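Local coordinates for protein thiosulfate sulfurtransferase (Pseudomonas aeruginosa, PDB 1YT8) that probably transfers sulfur from thiosulfate to cyanide as a thiosulfate sulfurtransferase, and is built from four rhodanese-like units in one chain, at residues 263-268 with 346-351; 256-261 with 335-340; 282-287 with 323-328; 267-272 with 353-358; 21-26 with 318-323. One frame throughout, in Å; residues are numbered along the deposited sequence.

Overall arrangement
Contacts 1 and 3 are pairings in one five-stranded parallel sheet. Their centres lie about 9 Å apart, because strands 348-352 and 324-328 are neighbours in it. Contact 2 packs two helices beside the sheet, about 9 Å from contact 1 between centres, and the Arg-266 NH1 to Asn-336 OD1 distance of 2.9 Å ties the two. Contact 4 extends contact 1 past the strand ends. Contact 5 instead joins this unit to the first rhodanese-like domain; its centre is about 13 Å from that of contact 3. The sulfite ion sits among Cys-193 to Arg-198 and Gln-312, Gln-312 lying in the chain between the two strands of contact 3.

Contact 1. Residues 263-268 with 346-351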
# COMPACT_ATOMS: atom_id res chain seq x y z
N GLY A 263 13.16 13.33 -16.04
CA GLY A 263 14.44 13.25 -15.37
C GLY A 263 14.76 11.89 -14.78
O GLY A 263 15.63 11.77 -13.92
N VAL A 264 14.05 10.86 -15.24
CA VAL A 264 14.29 9.51 -14.76
C VAL A 264 15.71 9.10 -15.15
O VAL A 264 16.13 9.29 -16.29
CB VAL A 264 13.28 8.52 -15.38
CG1 VAL A 264 13.64 7.09 -14.99
CG2 VAL A 264 11.87 8.87 -14.90
N GLU A 265 16.45 8.53 -14.20
CA GLU A 265 17.81 8.10 -14.46
C GLU A 265 17.83 6.71 -15.09
O GLU A 265 16.84 5.98 -15.03
CB GLU A 265 18.62 8.09 -13.16
CG GLU A 265 18.85 9.47 -12.56
CD GLU A 265 19.66 9.44 -11.28
OE1 GLU A 265 20.74 8.81 -11.28
OE2 GLU A 265 19.22 10.04 -10.28
N ARG A 266 18.96 6.35 -15.71
CA ARG A 266 19.10 5.04 -16.34
C ARG A 266 20.20 4.27 -15.61
O ARG A 266 21.14 4.86 -15.08
CB ARG A 266 19.50 5.19 -17.81
CG ARG A 266 18.79 6.29 -18.59
CD ARG A 266 17.27 6.18 -18.52
NE ARG A 266 16.76 4.89 -18.97
CZ ARG A 266 15.47 4.57 -18.99
NH1 ARG A 266 14.57 5.46 -18.58
NH2 ARG A 266 15.07 3.38 -19.40
N LEU A 267 20.08 2.94 -15.59
CA LEU A 267 21.07 2.08 -14.95
C LEU A 267 21.11 0.72 -15.61
O LEU A 267 20.11 0.28 -16.19
CB LEU A 267 20.74 1.84 -13.48
CG LEU A 267 20.84 2.93 -12.41
CD1 LEU A 267 20.44 2.32 -11.08
CD2 LEU A 267 22.27 3.47 -12.34
N ASP A 268 22.26 0.06 -15.54
CA ASP A 268 22.39 -1.30 -16.05
C ASP A 268 22.69 -2.13 -14.81
O ASP A 268 22.89 -1.56 -13.73
CB ASP A 268 23.52 -1.43 -17.09
CG ASP A 268 24.83 -0.80 -16.64
OD1 ASP A 268 25.09 -0.73 -15.42
OD2 ASP A 268 25.61 -0.40 -17.53
N GLY A 346 8.85 13.77 -6.71
CA GLY A 346 10.12 14.07 -6.05
C GLY A 346 11.09 12.95 -5.74
O GLY A 346 12.09 13.18 -5.06
N TRP A 347 10.83 11.74 -6.23
CA TRP A 347 11.72 10.63 -5.96
C TRP A 347 12.90 10.54 -6.91
O TRP A 347 12.80 10.90 -8.09
CB TRP A 347 10.98 9.29 -6.04
CG TRP A 347 9.95 9.08 -4.98
CD1 TRP A 347 8.61 9.36 -5.06
CD2 TRP A 347 10.17 8.59 -3.66
NE1 TRP A 347 7.99 9.06 -3.87
CE2 TRP A 347 8.93 8.59 -2.99
CE3 TRP A 347 11.31 8.14 -2.97
CZ2 TRP A 347 8.79 8.16 -1.66
CZ3 TRP A 347 11.18 7.72 -1.65
CH2 TRP A 347 9.92 7.73 -1.01
N GLN A 348 14.04 10.08 -6.39
CA GLN A 348 15.20 9.85 -7.23
C GLN A 348 14.88 8.45 -7.72
O GLN A 348 14.79 7.50 -6.93
CB GLN A 348 16.50 9.85 -6.43
CG GLN A 348 17.67 9.26 -7.20
CD GLN A 348 19.01 9.53 -6.55
OE1 GLN A 348 19.12 9.60 -5.33
NE2 GLN A 348 20.05 9.68 -7.37
N VAL A 349 14.68 8.31 -9.02
CA VAL A 349 14.31 7.02 -9.57
C VAL A 349 15.03 6.70 -10.87
O VAL A 349 15.29 7.59 -11.69
CB VAL A 349 12.77 6.97 -9.80
CG1 VAL A 349 12.35 8.10 -10.72
CG2 VAL A 349 12.37 5.61 -10.38
N ALA A 350 15.33 5.43 -11.05
CA ALA A 350 16.01 4.96 -12.25
C ALA A 350 15.28 3.74 -12.81
O ALA A 350 14.59 3.03 -12.07
CB ALA A 350 17.45 4.59 -11.91
N VAL A 351 15.42 3.52 -14.11
CA VAL A 351 14.83 2.36 -14.76
C VAL A 351 16.02 1.48 -15.15
O VAL A 351 17.03 1.98 -15.67
CB VAL A 351 14.05 2.76 -16.03
CG1 VAL A 351 13.66 1.52 -16.82
CG2 VAL A 351 12.79 3.54 -15.63
O HOH W 1 15.37 10.92 -10.75
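Glu-265 and Ala-350 sit opposite each other in a parallel bridge, with their CA atoms 4.2 Å apart, and Arg-266 pairs in the same sense with Val-351. Three backbone hydrogen bonds hold the register: Glu-265 N to Val-349 O, Val-351 N to Glu-265 O and Leu-267 N to Val-351 O. The last is the longest of them at 3.2 Å, in line with strand directions that diverge by 46°. Ahead of the first bond, a water links Gly-263 O to Val-349 N.

Two polar side chains add to this. The extended arm of Glu-265 brings OE2 to Gln-348 NE2 at 3.0 Å; the N-H approaches the syn lone pair of OE2, and OE2 lies near the plane of the Gln-348 amide, although the two flat groups are turned 42° apart. Gln-348 OE1 is taken by Arg-281. Arg-266 is bent at chi2 and chi3, which folds its guanidinium back over Val-351: CB lies under one face, towards the rim, and CG1 is 3.5 Å from NH2. Asp-353 and Asn-336 fix the rotation of that guanidinium through NH2 and NH1.

Apolar contacts fall on both sides of the strands. Val-264 CG1 reaches Val-351 CG2 at 3.7 Å, beside Ala-259 and Ala-339 of the flanking helices, while Leu-267 CG rests 3.8 Å from Ala-350 CB near Trp-275. Strand 265-267 is an edge strand of the sheet, next to 348-352, the first-to-fifth pairing of the 1-5-4-2-3 parallel sheet of the rhodanese fold.

Contact 2. Residues 256-261 with 335-340; sequences RAVADR and ANMSAS
Helix against helix, on the sheet side that carries Val-264 and Val-351, is the setting in which Ala-259 meets Ser-340. Helix 334-344 is the connecting helix of a beta-alpha-beta crossover between strands 324-328 and 348-352, and helix 245-262 runs alongside it. The axes of the two short segments pass 8.0 Å apart at 27°. Small residues permit so close an approach: the CA atoms of Ala-259 and Ser-340 are 4.7 Å apart.

Asn-336 lays its amide across the first helix, with OD1 3.6 Å from Ala-259 CB and ND2 3.7 Å from Arg-256 CA. Neither end is left wanting, since Gly-332 O accepts from ND2 and Arg-266 NH1 donates to OD1. A water further joins ND2 to Arg-256 NH1. At the other margin, Val-258 CB lies 4.0 Å from the selenium, SE, of selenomethionine Met-337, and Val-258 CG1 lies 3.6 Å from Ser-340 OG. With chi1 at 74°, that hydroxyl turns back along its own helix and donates to Met-337 O at 2.6 Å.

Arg-256 forms a salt bridge within its helix, NE to Asp-260 OD1 at 3.1 Å, the oxygen only 1° out of the guanidinium plane. The direct contacts between the two segments are therefore van der Waals in kind; the Asn-336 amide, the Ser-340 hydroxyl and Arg-256 NE and NH1 find partners within their own helix, in water or in neighbouring residues, and just the water couples the segments by hydrogen bonding.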
# COMPACT_ATOMS: atom_id res chain seq x y z
N ARG A 256 9.69 5.93 -22.96
CA ARG A 256 11.07 6.32 -22.67
C ARG A 256 11.21 7.84 -22.79
O ARG A 256 11.94 8.46 -22.01
CB ARG A 256 12.04 5.61 -23.62
CG ARG A 256 13.51 6.03 -23.46
CD ARG A 256 14.00 5.92 -22.02
NE ARG A 256 15.42 6.23 -21.91
CZ ARG A 256 16.40 5.37 -22.18
NH1 ARG A 256 16.11 4.14 -22.58
NH2 ARG A 256 17.66 5.75 -22.09
N ALA A 257 10.51 8.44 -23.74
CA ALA A 257 10.57 9.89 -23.93
C ALA A 257 9.96 10.60 -22.72
O ALA A 257 10.46 11.63 -22.27
CB ALA A 257 9.83 10.29 -25.20
N VAL A 258 8.87 10.04 -22.19
CA VAL A 258 8.22 10.63 -21.02
C VAL A 258 9.16 10.55 -19.82
O VAL A 258 9.31 11.51 -19.07
CB VAL A 258 6.89 9.90 -20.70
CG1 VAL A 258 6.27 10.47 -19.42
CG2 VAL A 258 5.92 10.05 -21.86
N ALA A 259 9.79 9.40 -19.65
CA ALA A 259 10.72 9.18 -18.55
C ALA A 259 11.91 10.14 -18.65
O ALA A 259 12.32 10.74 -17.66
CB ALA A 259 11.21 7.74 -18.55
N ASP A 260 12.47 10.28 -19.85
CA ASP A 260 13.60 11.19 -20.03
C ASP A 260 13.18 12.61 -19.68
O ASP A 260 13.92 13.36 -19.05
CB ASP A 260 14.13 11.15 -21.47
CG ASP A 260 14.79 9.83 -21.82
OD1 ASP A 260 15.29 9.14 -20.91
OD2 ASP A 260 14.82 9.49 -23.02
N ARG A 261 11.96 12.97 -20.10
CA ARG A 261 11.40 14.30 -19.86
C ARG A 261 11.29 14.58 -18.36
O ARG A 261 11.55 15.70 -17.91
CB ARG A 261 10.01 14.38 -20.51
CG ARG A 261 9.59 15.75 -21.03
CD ARG A 261 9.39 16.77 -19.93
NE ARG A 261 8.64 17.93 -20.42
CZ ARG A 261 8.33 19.00 -19.68
NH1 ARG A 261 8.69 19.06 -18.41
NH2 ARG A 261 7.63 19.99 -20.22
N ALA A 335 7.85 0.35 -16.53
CA ALA A 335 8.82 0.94 -15.62
C ALA A 335 9.05 2.42 -15.98
O ALA A 335 9.09 3.27 -15.10
CB ALA A 335 10.14 0.17 -15.68
N ASN A 336 9.18 2.72 -17.27
CA ASN A 336 9.39 4.10 -17.69
C ASN A 336 8.24 5.01 -17.26
O ASN A 336 8.48 6.11 -16.75
CB ASN A 336 9.57 4.21 -19.21
CG ASN A 336 10.97 3.84 -19.68
OD1 ASN A 336 11.97 4.21 -19.06
ND2 ASN A 336 11.05 3.11 -20.79
N MSE A 337 7.01 4.57 -17.49
CA MSE A 337 5.85 5.39 -17.12
C MSE A 337 5.74 5.56 -15.61
O MSE A 337 5.54 6.67 -15.12
CB MSE A 337 4.55 4.78 -17.67
CG MSE A 337 4.36 4.90 -19.18
SE MSE A 337 4.65 6.67 -19.95
CE MSE A 337 3.30 7.69 -18.97
N SER A 338 5.88 4.47 -14.86
CA SER A 338 5.78 4.53 -13.41
C SER A 338 6.88 5.42 -12.84
O SER A 338 6.64 6.20 -11.91
CB SER A 338 5.88 3.12 -12.81
OG SER A 338 4.78 2.32 -13.20
N ALA A 339 8.08 5.31 -13.39
CA ALA A 339 9.21 6.12 -12.94
C ALA A 339 8.95 7.60 -13.20
O ALA A 339 9.28 8.45 -12.37
CB ALA A 339 10.49 5.68 -13.65
N SER A 340 8.34 7.93 -14.34
CA SER A 340 8.07 9.33 -14.65
C SER A 340 7.18 9.95 -13.58
O SER A 340 7.35 11.11 -13.21
CB SER A 340 7.43 9.48 -16.04
OG SER A 340 6.08 9.07 -16.08
O HOH W 2 13.76 2.41 -21.99

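Contact 3. Residues 282-287 with 323-328; sequences TTYLLD and ARLVLV
From Thr-283 with Arg-324 to Asp-287 with Val-328, five consecutive residue pairs form an unbroken parallel ladder, whose short strand axes come within 4.6 Å and diverge by 19°. Backbone hydrogen bonds alternate in direction all along it; the shortest, Val-328 N to Leu-286 O, measures 2.7 Å.

At the start of the ladder, Thr-283 OG1 accepts from Arg-324 NE at 3.3 Å and more weakly from NH2. The oxygen sits at the guanidinium edge, 3° out of its plane. Glu-278 forms a salt bridge to NH1 of the same arginine, and Trp-275 makes a cation-pi contact with it, so the buried charge has several partners.

This is the pairing of the fourth and second strands in the 1-5-4-2-3 sheet of a rhodanese-like domain, with 324-328 at its centre. By strand order 324-328 corresponds to 188-192 of another such sheet in the chain, the strand just before the sulfite-binding Cys-193.

Tyr-284, Leu-286, Leu-325 and Leu-327 line one side of the pair. The tyrosine ring has Leu-325 CD1 at its edge, 3.8 Å from Tyr-284 CD2, and its CE2 is 3.4 Å from Ala-323 CB. Its OH bonds to Arg-58 O and Val-320 N. Farther on, Leu-286 CB touches Leu-327 CD2 at 3.9 Å.

On the other side Leu-285, its CG anti to the backbone N (chi1 -180°), brings CD1 against two valines, 3.9 Å from Val-326 CG1 and 3.8 Å from Val-328 CG2. Leu-272 of helix 269-277 packs against both Leu-285 and Val-326.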
# COMPACT_ATOMS: atom_id res chain seq x y z
N THR A 282 19.50 4.28 0.61
CA THR A 282 18.51 3.22 0.60
C THR A 282 18.10 3.04 -0.86
O THR A 282 17.69 4.00 -1.51
CB THR A 282 17.25 3.61 1.40
OG1 THR A 282 17.59 3.76 2.79
CG2 THR A 282 16.18 2.53 1.26
N THR A 283 18.21 1.83 -1.38
CA THR A 283 17.85 1.55 -2.77
C THR A 283 16.82 0.43 -2.84
O THR A 283 17.11 -0.70 -2.47
CB THR A 283 19.10 1.14 -3.59
OG1 THR A 283 20.07 2.20 -3.55
CG2 THR A 283 18.72 0.87 -5.05
N TYR A 284 15.62 0.76 -3.31
CA TYR A 284 14.54 -0.21 -3.44
C TYR A 284 14.51 -0.74 -4.87
O TYR A 284 14.39 0.04 -5.81
CB TYR A 284 13.18 0.44 -3.15
CG TYR A 284 12.99 1.03 -1.77
CD1 TYR A 284 12.76 0.22 -0.66
CD2 TYR A 284 12.98 2.42 -1.58
CE1 TYR A 284 12.52 0.77 0.61
CE2 TYR A 284 12.74 2.98 -0.33
CZ TYR A 284 12.51 2.15 0.76
OH TYR A 284 12.28 2.70 1.99
N LEU A 285 14.62 -2.06 -5.04
CA LEU A 285 14.57 -2.68 -6.36
C LEU A 285 13.13 -3.18 -6.52
O LEU A 285 12.73 -4.14 -5.86
CB LEU A 285 15.55 -3.85 -6.43
CG LEU A 285 15.62 -4.61 -7.76
CD1 LEU A 285 16.01 -3.65 -8.89
CD2 LEU A 285 16.65 -5.73 -7.64
N LEU A 286 12.37 -2.54 -7.41
CA LEU A 286 10.96 -2.87 -7.59
C LEU A 286 10.52 -3.31 -9.00
O LEU A 286 10.85 -2.66 -9.99
CB LEU A 286 10.13 -1.66 -7.17
CG LEU A 286 10.57 -1.00 -5.87
CD1 LEU A 286 9.85 0.33 -5.70
CD2 LEU A 286 10.30 -1.92 -4.69
N ASP A 287 9.74 -4.39 -9.06
CA ASP A 287 9.22 -4.97 -10.30
C ASP A 287 7.78 -4.46 -10.49
O ASP A 287 6.89 -4.82 -9.72
CB ASP A 287 9.22 -6.50 -10.20
CG ASP A 287 8.95 -7.19 -11.53
OD1 ASP A 287 8.02 -6.78 -12.26
OD2 ASP A 287 9.66 -8.18 -11.83
N ALA A 323 14.82 8.29 -0.31
CA ALA A 323 15.44 7.05 -0.79
C ALA A 323 15.52 7.03 -2.31
O ALA A 323 15.02 7.92 -2.99
CB ALA A 323 14.68 5.83 -0.30
N ARG A 324 16.13 5.95 -2.82
CA ARG A 324 16.36 5.73 -4.24
C ARG A 324 15.55 4.53 -4.73
O ARG A 324 15.50 3.51 -4.06
CB ARG A 324 17.86 5.45 -4.41
CG ARG A 324 18.50 5.95 -5.65
CD ARG A 324 19.98 6.26 -5.40
NE ARG A 324 20.75 5.19 -4.76
CZ ARG A 324 22.07 5.23 -4.60
NH1 ARG A 324 22.75 6.28 -5.04
NH2 ARG A 324 22.73 4.23 -4.02
N LEU A 325 14.92 4.65 -5.91
CA LEU A 325 14.13 3.55 -6.48
C LEU A 325 14.65 3.10 -7.85
O LEU A 325 15.01 3.92 -8.69
CB LEU A 325 12.66 3.98 -6.64
CG LEU A 325 11.72 4.01 -5.43
CD1 LEU A 325 12.26 4.92 -4.35
CD2 LEU A 325 10.36 4.49 -5.90
N VAL A 326 14.67 1.79 -8.07
CA VAL A 326 15.11 1.22 -9.35
C VAL A 326 13.96 0.34 -9.84
O VAL A 326 13.59 -0.63 -9.18
CB VAL A 326 16.38 0.37 -9.20
CG1 VAL A 326 16.75 -0.25 -10.54
CG2 VAL A 326 17.52 1.23 -8.70
N LEU A 327 13.40 0.67 -11.01
CA LEU A 327 12.27 -0.09 -11.52
C LEU A 327 12.57 -1.10 -12.61
O LEU A 327 13.34 -0.84 -13.54
CB LEU A 327 11.19 0.89 -12.01
CG LEU A 327 10.73 1.95 -11.01
CD1 LEU A 327 9.47 2.63 -11.54
CD2 LEU A 327 10.46 1.32 -9.64
N VAL A 328 11.92 -2.26 -12.49
CA VAL A 328 12.09 -3.37 -13.42
C VAL A 328 10.84 -3.73 -14.23
O VAL A 328 9.73 -3.77 -13.69
CB VAL A 328 12.52 -4.66 -12.67
CG1 VAL A 328 12.69 -5.82 -13.65
CG2 VAL A 328 13.81 -4.41 -11.90

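Contact 4. Residues 267-272 with 353-358; sequences LDLAGL and DGLSEA
Leu-267 and Asp-353 make the tight part of this contact. The amide Asp-353 N donates to Leu-267 O at 2.7 Å, with an N-H...O angle of 166°. This nearly straight bond prolongs the parallel pairing of strands 265-267 and 348-352 by one step. The Asp-353 carboxylate has its partner in Arg-266.

Beyond that bond the backbones part and the surface side begins. Asp-353 O stays 3.6 Å from Asp-268 CA and does not bond directly to the helix; instead a water bridges the gap, donating to Asp-353 O at 2.7 Å and accepting from Leu-269 N at 2.8 Å. One amide of the first helical turn is thereby satisfied through solvent. The leucines close the outer end: Leu-269 CD2 meets Leu-355 CD2 at 3.6 Å, the two side chains crossing at about a right angle. Across the segments this touch is small, one Leu-355 methyl on the end of Leu-269, although Leu-355 also packs on Leu-299, Phe-360 and Val-328.

Asp-268 directs its side chain to its own helix. A chi1 of 48° places CG between the backbone N and the carbonyl carbon, from where OD1 accepts from Gly-271 N at 2.7 Å. The arrangement is a classic aspartate N-cap, opening helix 269-277 immediately after an edge strand of a rhodanese-like sheet.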
# COMPACT_ATOMS: atom_id res chain seq x y z
N LEU A 267 20.08 2.94 -15.59
CA LEU A 267 21.07 2.08 -14.95
C LEU A 267 21.11 0.72 -15.61
O LEU A 267 20.11 0.28 -16.19
CB LEU A 267 20.74 1.84 -13.48
CG LEU A 267 20.84 2.93 -12.41
CD1 LEU A 267 20.44 2.32 -11.08
CD2 LEU A 267 22.27 3.47 -12.34
N ASP A 268 22.26 0.06 -15.54
CA ASP A 268 22.39 -1.30 -16.05
C ASP A 268 22.69 -2.13 -14.81
O ASP A 268 22.89 -1.56 -13.73
CB ASP A 268 23.52 -1.43 -17.09
CG ASP A 268 24.83 -0.80 -16.64
OD1 ASP A 268 25.09 -0.73 -15.42
OD2 ASP A 268 25.61 -0.40 -17.53
N LEU A 269 22.71 -3.45 -14.94
CA LEU A 269 22.98 -4.31 -13.79
C LEU A 269 24.20 -3.87 -12.98
O LEU A 269 24.16 -3.88 -11.75
CB LEU A 269 23.14 -5.76 -14.25
CG LEU A 269 21.85 -6.42 -14.74
CD1 LEU A 269 22.15 -7.81 -15.31
CD2 LEU A 269 20.86 -6.52 -13.59
N ALA A 270 25.27 -3.47 -13.66
CA ALA A 270 26.47 -3.03 -12.97
C ALA A 270 26.18 -1.76 -12.18
O ALA A 270 26.66 -1.58 -11.06
CB ALA A 270 27.60 -2.78 -13.97
N GLY A 271 25.38 -0.87 -12.77
CA GLY A 271 25.03 0.37 -12.10
C GLY A 271 24.19 0.09 -10.86
O GLY A 271 24.33 0.77 -9.85
N LEU A 272 23.32 -0.90 -10.96
CA LEU A 272 22.47 -1.28 -9.84
C LEU A 272 23.34 -1.79 -8.69
O LEU A 272 23.19 -1.34 -7.55
CB LEU A 272 21.49 -2.38 -10.26
CG LEU A 272 20.68 -3.04 -9.14
CD1 LEU A 272 19.86 -1.98 -8.41
CD2 LEU A 272 19.78 -4.12 -9.71
N ASP A 353 18.01 -0.82 -17.39
CA ASP A 353 18.13 -1.18 -18.80
C ASP A 353 19.05 -2.37 -19.06
O ASP A 353 19.84 -2.75 -18.20
CB ASP A 353 18.67 0.01 -19.62
CG ASP A 353 17.78 1.23 -19.55
OD1 ASP A 353 16.54 1.07 -19.57
OD2 ASP A 353 18.33 2.36 -19.49
N GLY A 354 18.93 -2.94 -20.25
CA GLY A 354 19.78 -4.06 -20.63
C GLY A 354 19.46 -5.42 -20.05
O GLY A 354 20.29 -6.34 -20.14
N LEU A 355 18.28 -5.58 -19.46
CA LEU A 355 17.90 -6.86 -18.88
C LEU A 355 17.50 -7.86 -19.96
O LEU A 355 16.91 -7.50 -20.98
CB LEU A 355 16.74 -6.69 -17.91
CG LEU A 355 16.97 -5.80 -16.68
CD1 LEU A 355 15.68 -5.73 -15.86
CD2 LEU A 355 18.10 -6.37 -15.83
N SER A 356 17.83 -9.13 -19.74
CA SER A 356 17.48 -10.19 -20.67
C SER A 356 16.63 -11.21 -19.92
O SER A 356 16.53 -11.16 -18.70
CB SER A 356 18.75 -10.86 -21.22
OG SER A 356 19.46 -11.53 -20.20
N GLU A 357 16.02 -12.13 -20.65
CA GLU A 357 15.16 -13.14 -20.05
C GLU A 357 15.87 -13.93 -18.94
O GLU A 357 15.24 -14.37 -17.98
CB GLU A 357 14.65 -14.10 -21.13
CG GLU A 357 14.04 -13.39 -22.33
CD GLU A 357 13.50 -14.35 -23.37
OE1 GLU A 357 14.22 -15.31 -23.72
OE2 GLU A 357 12.37 -14.14 -23.86
N ALA A 358 17.18 -14.10 -19.08
CA ALA A 358 17.97 -14.84 -18.10
C ALA A 358 18.06 -14.16 -16.74
O ALA A 358 18.25 -14.83 -15.72
CB ALA A 358 19.37 -15.09 -18.65
O HOH W 3 21.72 -4.55 -17.36

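Contact 5. Residues 21-26 with 318-323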
# COMPACT_ATOMS: atom_id res chain seq x y z
N ARG A 21 16.18 17.05 1.49
CA ARG A 21 15.98 15.76 0.84
C ARG A 21 16.93 14.68 1.35
O ARG A 21 17.42 13.84 0.58
CB ARG A 21 16.06 15.92 -0.67
CG ARG A 21 14.99 16.86 -1.17
CD ARG A 21 15.09 17.18 -2.63
NE ARG A 21 14.18 18.28 -2.96
CZ ARG A 21 14.05 18.82 -4.16
NH1 ARG A 21 14.78 18.36 -5.17
NH2 ARG A 21 13.20 19.82 -4.36
N ARG A 22 17.19 14.71 2.66
CA ARG A 22 18.05 13.71 3.29
C ARG A 22 17.13 12.55 3.67
O ARG A 22 15.99 12.76 4.09
CB ARG A 22 18.70 14.28 4.56
CG ARG A 22 19.68 15.42 4.33
CD ARG A 22 20.49 15.71 5.60
NE ARG A 22 19.68 16.28 6.68
CZ ARG A 22 19.45 17.58 6.84
NH1 ARG A 22 19.97 18.46 5.99
NH2 ARG A 22 18.70 18.01 7.85
N GLU A 23 17.62 11.32 3.55
CA GLU A 23 16.80 10.16 3.88
C GLU A 23 16.30 10.17 5.31
O GLU A 23 17.04 10.51 6.24
CB GLU A 23 17.58 8.86 3.64
CG GLU A 23 17.96 8.63 2.19
CD GLU A 23 18.44 7.21 1.95
OE1 GLU A 23 18.53 6.44 2.92
OE2 GLU A 23 18.73 6.88 0.78
N LEU A 24 15.04 9.80 5.47
CA LEU A 24 14.42 9.74 6.79
C LEU A 24 13.19 8.85 6.73
O LEU A 24 12.58 8.66 5.67
CB LEU A 24 14.01 11.14 7.27
CG LEU A 24 12.91 11.88 6.51
CD1 LEU A 24 11.53 11.43 7.00
CD2 LEU A 24 13.06 13.38 6.73
N ALA A 25 12.84 8.27 7.88
CA ALA A 25 11.66 7.43 7.98
C ALA A 25 10.87 7.96 9.17
O ALA A 25 11.31 7.84 10.31
CB ALA A 25 12.06 5.97 8.20
N LEU A 26 9.72 8.57 8.89
CA LEU A 26 8.84 9.11 9.92
C LEU A 26 7.72 8.08 10.04
O LEU A 26 6.84 8.01 9.19
CB LEU A 26 8.27 10.46 9.48
CG LEU A 26 7.27 11.15 10.41
CD1 LEU A 26 7.91 11.39 11.77
CD2 LEU A 26 6.82 12.46 9.79
N ALA A 318 8.13 2.42 -0.38
CA ALA A 318 9.23 3.35 -0.22
C ALA A 318 8.88 4.29 0.93
O ALA A 318 8.49 5.44 0.72
CB ALA A 318 9.45 4.14 -1.50
N SER A 319 9.02 3.78 2.15
CA SER A 319 8.70 4.53 3.35
C SER A 319 9.79 5.51 3.77
O SER A 319 9.55 6.40 4.59
CB SER A 319 8.40 3.55 4.49
OG SER A 319 7.34 2.69 4.11
N VAL A 320 10.99 5.35 3.22
CA VAL A 320 12.09 6.25 3.52
C VAL A 320 12.05 7.37 2.49
O VAL A 320 12.45 7.18 1.35
CB VAL A 320 13.45 5.52 3.43
CG1 VAL A 320 14.58 6.53 3.63
CG2 VAL A 320 13.52 4.42 4.48
N ARG A 321 11.55 8.53 2.90
CA ARG A 321 11.48 9.68 2.01
C ARG A 321 12.92 10.11 1.74
O ARG A 321 13.70 10.29 2.67
CB ARG A 321 10.69 10.81 2.67
CG ARG A 321 10.42 12.01 1.76
CD ARG A 321 9.66 11.62 0.49
NE ARG A 321 9.24 12.80 -0.25
CZ ARG A 321 8.84 12.80 -1.52
NH1 ARG A 321 8.81 11.67 -2.21
NH2 ARG A 321 8.46 13.93 -2.09
N GLY A 322 13.26 10.28 0.47
CA GLY A 322 14.62 10.66 0.12
C GLY A 322 15.41 9.48 -0.41
O GLY A 322 16.53 9.63 -0.91
N ALA A 323 14.82 8.29 -0.31
CA ALA A 323 15.44 7.05 -0.79
C ALA A 323 15.52 7.03 -2.31
O ALA A 323 15.02 7.92 -2.99
CB ALA A 323 14.68 5.83 -0.30
O HOH W 4 18.21 11.93 -0.85
O HOH W 5 13.57 13.37 2.74
O HOH W 6 8.78 8.72 6.15
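Glu-23 and Gly-322 stand 4.4 Å apart at their CA atoms although almost 300 residues separate them in the chain, and the bridge beside them joins two different rhodanese-like domains. Leu-24 pairs with Arg-321 as a lone antiparallel, hydrogen-bonded bridge. Of its two bonds, Leu-24 N to Arg-321 O is 3.1 Å long, while the return bond from Arg-321 N to Leu-24 O is weak, with an angle at the hydrogen of 124°. Residues Val-320 to Ala-323 form a type II beta turn, with Gly-322 at positive phi (104°) presenting its bare CA to the backbone of 21-23.

The side chain of Glu-23 runs over this turn: CB lies 3.8 Å from Val-320 CG1, CG 3.6 Å from Gly-322 O and OE2 3.6 Å from Ala-323 CA. Its carboxylate is gripped beyond the turn. OE2 accepts from Thr-282 N and pairs with Arg-281, while OE1 pairs with Arg-61, an array of donors that would be expected to keep the acid ionised. Arg-321 instead leads away from the bridge to Met-345 O and a cation-pi contact with Trp-347.

Waters fill in where the backbones diverge. One spans Arg-21 O and Gly-322 O; at the opposite end of the bridge another accepts from Leu-26 N at 2.9 Å and donates to Ser-319 O at 2.9 Å.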